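Copper chaperone CopZ (Staphylococcus aureus, PDB 6FF2) binds copper(I) inside the cell, sequesters it and delivers it to the copper-exporting P-type ATPase CopA. Local coordinates at residues H15-A23 and A33-V42. Numbering follows the deposited sequence.
Sequences HCKSAVESA and ADVNLENGQV. With CU1 (copper (I) ion), chain D; CU1 (copper (I) ion), chain C; CU1 (copper (I) ion), chain F.
OE2 of E21 is gripped by two donors, one from each side of the contact. The backbone N of V35, on the edge strand 30-36, reaches OE2 of E21 at 2.8 Å in an almost straight bond (176°) from the anti side of the carboxylate. On the syn side, NZ of K17, one turn earlier in helix 14-25, forms a salt bridge to OE2 of E21 at 2.7 Å. NZ of K17 also donates to O of V35 at 2.9 Å, in the carbonyl plane and on a lone pair. K17 and E21 thus take the N-H and the C=O of one strand residue that the neighbouring strand 41-46 does not use. The lysine chain runs out straight until chi4 (77°), where a bend turns NZ back toward the strand. D34 adds a long salt bridge, OD1 to NZ of K17 at 3.7 Å, and the lysine charge probably offsets the closeness of the E21 and D34 carboxylates.

Beneath the polar groups, V35 faces the helix: its CG2 meets CG1 of V20 at 3.7 Å, the two side chains crossing at about a right angle, while its CB lies 3.8 Å from CG of K17. L37 lays CD2 against CB of K17, near the copper-binding loop with C13. One residue before K17, SG of C16 binds two copper(I) ions, and H15 ND1 holds a third; the second subunit shares these sites. In this ferredoxin-like HMA fold, the helix that carries copper ligands at its start is therefore tied to the outer strand by charged side chains bonding directly to backbone, over an apolar layer.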
loop_
_atom_site.group_PDB
_atom_site.type_symbol
_atom_site.label_atom_id
_atom_site.label_comp_id
_atom_site.label_asym_id
_atom_site.label_seq_id
_atom_site.Cartn_x
_atom_site.Cartn_y
_atom_site.Cartn_z
ATOM N N HIS A 15 -2.870 1.779 2.237
ATOM C CA HIS A 15 -1.550 2.242 1.808
ATOM C C HIS A 15 -1.637 3.141 0.552
ATOM O O HIS A 15 -0.901 4.142 0.458
ATOM C CB HIS A 15 -0.648 1.070 1.444
ATOM C CG HIS A 15 -0.245 0.222 2.596
ATOM N ND1 HIS A 15 -0.539 -1.117 2.651
ATOM C CD2 HIS A 15 0.491 0.508 3.702
ATOM C CE1 HIS A 15 -0.039 -1.625 3.770
ATOM N NE2 HIS A 15 0.615 -0.668 4.408
ATOM N N CYS A 16 -2.536 2.779 -0.365
ATOM C CA CYS A 16 -2.764 3.539 -1.597
ATOM C C CYS A 16 -3.334 4.925 -1.220
ATOM O O CYS A 16 -2.849 5.976 -1.686
ATOM C CB CYS A 16 -3.735 2.858 -2.545
ATOM S SG CYS A 16 -3.103 1.306 -3.239
ATOM N N LYS A 17 -4.307 4.903 -0.340
ATOM C CA LYS A 17 -4.904 6.139 0.187
ATOM C C LYS A 17 -3.841 7.041 0.775
ATOM O O LYS A 17 -3.776 8.259 0.493
ATOM C CB LYS A 17 -6.012 5.830 1.148
ATOM C CG LYS A 17 -6.490 6.972 2.044
ATOM C CD LYS A 17 -7.777 6.524 2.696
ATOM C CE LYS A 17 -8.259 7.478 3.765
ATOM N NZ LYS A 17 -8.883 8.684 3.185
ATOM N N SER A 18 -2.994 6.510 1.630
ATOM C CA SER A 18 -2.001 7.301 2.279
ATOM C C SER A 18 -1.038 7.913 1.274
ATOM O O SER A 18 -0.663 9.093 1.373
ATOM C CB SER A 18 -1.278 6.436 3.294
ATOM O OG SER A 18 -0.305 7.206 3.884
ATOM N N ALA A 19 -0.626 7.115 0.298
ATOM C CA ALA A 19 0.331 7.567 -0.683
ATOM C C ALA A 19 -0.234 8.714 -1.555
ATOM O O ALA A 19 0.515 9.632 -1.919
ATOM C CB ALA A 19 0.779 6.414 -1.577
ATOM N N VAL A 20 -1.483 8.548 -1.980
ATOM C CA VAL A 20 -2.153 9.564 -2.829
ATOM C C VAL A 20 -2.321 10.833 -2.002
ATOM O O VAL A 20 -1.967 11.944 -2.492
ATOM C CB VAL A 20 -3.436 8.976 -3.401
ATOM C CG1 VAL A 20 -4.308 10.083 -4.011
ATOM C CG2 VAL A 20 -3.113 7.937 -4.482
ATOM N N GLU A 21 -2.826 10.717 -0.794
ATOM C CA GLU A 21 -3.025 11.950 0.021
ATOM C C GLU A 21 -1.676 12.653 0.290
ATOM O O GLU A 21 -1.602 13.878 0.227
ATOM C CB GLU A 21 -3.794 11.639 1.313
ATOM C CG GLU A 21 -5.227 11.248 1.055
ATOM C CD GLU A 21 -6.053 10.925 2.262
ATOM O OE1 GLU A 21 -5.545 11.027 3.411
ATOM O OE2 GLU A 21 -7.210 10.515 2.040
ATOM N N SER A 22 -0.611 11.914 0.590
ATOM C CA SER A 22 0.674 12.549 0.814
ATOM C C SER A 22 1.212 13.245 -0.392
ATOM O O SER A 22 1.732 14.346 -0.289
ATOM C CB SER A 22 1.733 11.561 1.290
ATOM O OG SER A 22 1.397 11.269 2.610
ATOM N N ALA A 23 1.107 12.612 -1.552
ATOM C CA ALA A 23 1.628 13.213 -2.790
ATOM C C ALA A 23 0.899 14.521 -3.103
ATOM O O ALA A 23 1.505 15.505 -3.464
ATOM C CB ALA A 23 1.451 12.241 -3.940
ATOM N N ALA A 33 -6.413 16.659 1.014
ATOM C CA ALA A 33 -6.838 15.677 0.046
ATOM C C ALA A 33 -7.510 14.525 0.800
ATOM O O ALA A 33 -6.965 14.081 1.839
ATOM C CB ALA A 33 -5.641 15.164 -0.749
ATOM N N ASP A 34 -8.629 14.031 0.280
ATOM C CA ASP A 34 -9.410 12.940 0.941
ATOM C C ASP A 34 -9.799 11.914 -0.110
ATOM O O ASP A 34 -10.617 12.170 -1.000
ATOM C CB ASP A 34 -10.627 13.599 1.599
ATOM C CG ASP A 34 -11.544 12.617 2.281
ATOM O OD1 ASP A 34 -11.119 11.530 2.653
ATOM O OD2 ASP A 34 -12.707 12.964 2.486
ATOM N N VAL A 35 -9.157 10.746 -0.024
ATOM C CA VAL A 35 -9.436 9.605 -0.870
ATOM C C VAL A 35 -10.619 8.826 -0.323
ATOM O O VAL A 35 -10.625 8.437 0.864
ATOM C CB VAL A 35 -8.231 8.657 -0.941
ATOM C CG1 VAL A 35 -8.648 7.321 -1.602
ATOM C CG2 VAL A 35 -7.043 9.379 -1.647
ATOM N N ASN A 36 -11.587 8.556 -1.169
ATOM C CA ASN A 36 -12.651 7.573 -0.869
ATOM C C ASN A 36 -12.319 6.294 -1.602
ATOM O O ASN A 36 -12.495 6.192 -2.800
ATOM C CB ASN A 36 -14.026 8.087 -1.283
ATOM C CG ASN A 36 -15.139 7.126 -1.011
ATOM O OD1 ASN A 36 -14.917 5.966 -0.770
ATOM N ND2 ASN A 36 -16.357 7.601 -1.101
ATOM N N LEU A 37 -11.838 5.296 -0.868
ATOM C CA LEU A 37 -11.407 4.039 -1.503
ATOM C C LEU A 37 -12.556 3.276 -2.110
ATOM O O LEU A 37 -12.359 2.516 -3.053
ATOM C CB LEU A 37 -10.686 3.137 -0.482
ATOM C CG LEU A 37 -9.282 3.578 -0.127
ATOM C CD1 LEU A 37 -8.793 2.700 1.016
ATOM C CD2 LEU A 37 -8.327 3.513 -1.308
ATOM N N GLU A 38 -13.758 3.505 -1.586
ATOM C CA GLU A 38 -14.945 2.733 -2.011
ATOM C C GLU A 38 -15.410 3.151 -3.404
ATOM O O GLU A 38 -15.911 2.326 -4.126
ATOM C CB GLU A 38 -16.104 2.888 -1.048
ATOM C CG GLU A 38 -15.846 2.504 0.403
ATOM C CD GLU A 38 -17.122 2.583 1.237
ATOM O OE1 GLU A 38 -17.987 3.459 0.939
ATOM O OE2 GLU A 38 -17.259 1.765 2.185
ATOM N N ASN A 39 -15.198 4.414 -3.796
ATOM C CA ASN A 39 -15.570 4.816 -5.163
ATOM C C ASN A 39 -14.467 5.390 -6.010
ATOM O O ASN A 39 -14.699 5.719 -7.155
ATOM C CB ASN A 39 -16.768 5.787 -5.169
ATOM C CG ASN A 39 -16.501 7.087 -4.408
ATOM O OD1 ASN A 39 -15.359 7.389 -4.069
ATOM N ND2 ASN A 39 -17.571 7.894 -4.186
ATOM N N GLY A 40 -13.250 5.453 -5.499
ATOM C CA GLY A 40 -12.119 5.995 -6.228
ATOM C C GLY A 40 -12.078 7.504 -6.365
ATOM O O GLY A 40 -11.190 8.057 -7.076
ATOM N N GLN A 41 -12.988 8.196 -5.697
ATOM C CA GLN A 41 -13.003 9.653 -5.781
ATOM C C GLN A 41 -12.010 10.253 -4.828
ATOM O O GLN A 41 -11.998 9.916 -3.626
ATOM C CB GLN A 41 -14.396 10.228 -5.499
ATOM C CG GLN A 41 -15.398 9.959 -6.617
ATOM C CD GLN A 41 -16.566 10.864 -6.530
ATOM O OE1 GLN A 41 -16.883 11.432 -5.462
ATOM N NE2 GLN A 41 -17.159 11.086 -7.630
ATOM N N VAL A 42 -11.249 11.209 -5.329
ATOM C CA VAL A 42 -10.356 11.945 -4.482
ATOM C C VAL A 42 -10.714 13.443 -4.446
ATOM O O VAL A 42 -10.721 14.056 -5.495
ATOM C CB VAL A 42 -8.914 11.775 -4.982
ATOM C CG1 VAL A 42 -7.941 12.437 -3.997
ATOM C CG2 VAL A 42 -8.611 10.271 -5.190
HETATM CU CU CU1 D . -1.916 -2.144 1.590
HETATM CU CU CU1 C . -2.986 -0.368 -1.802
HETATM CU CU CU1 F . -0.807 0.524 -2.932
#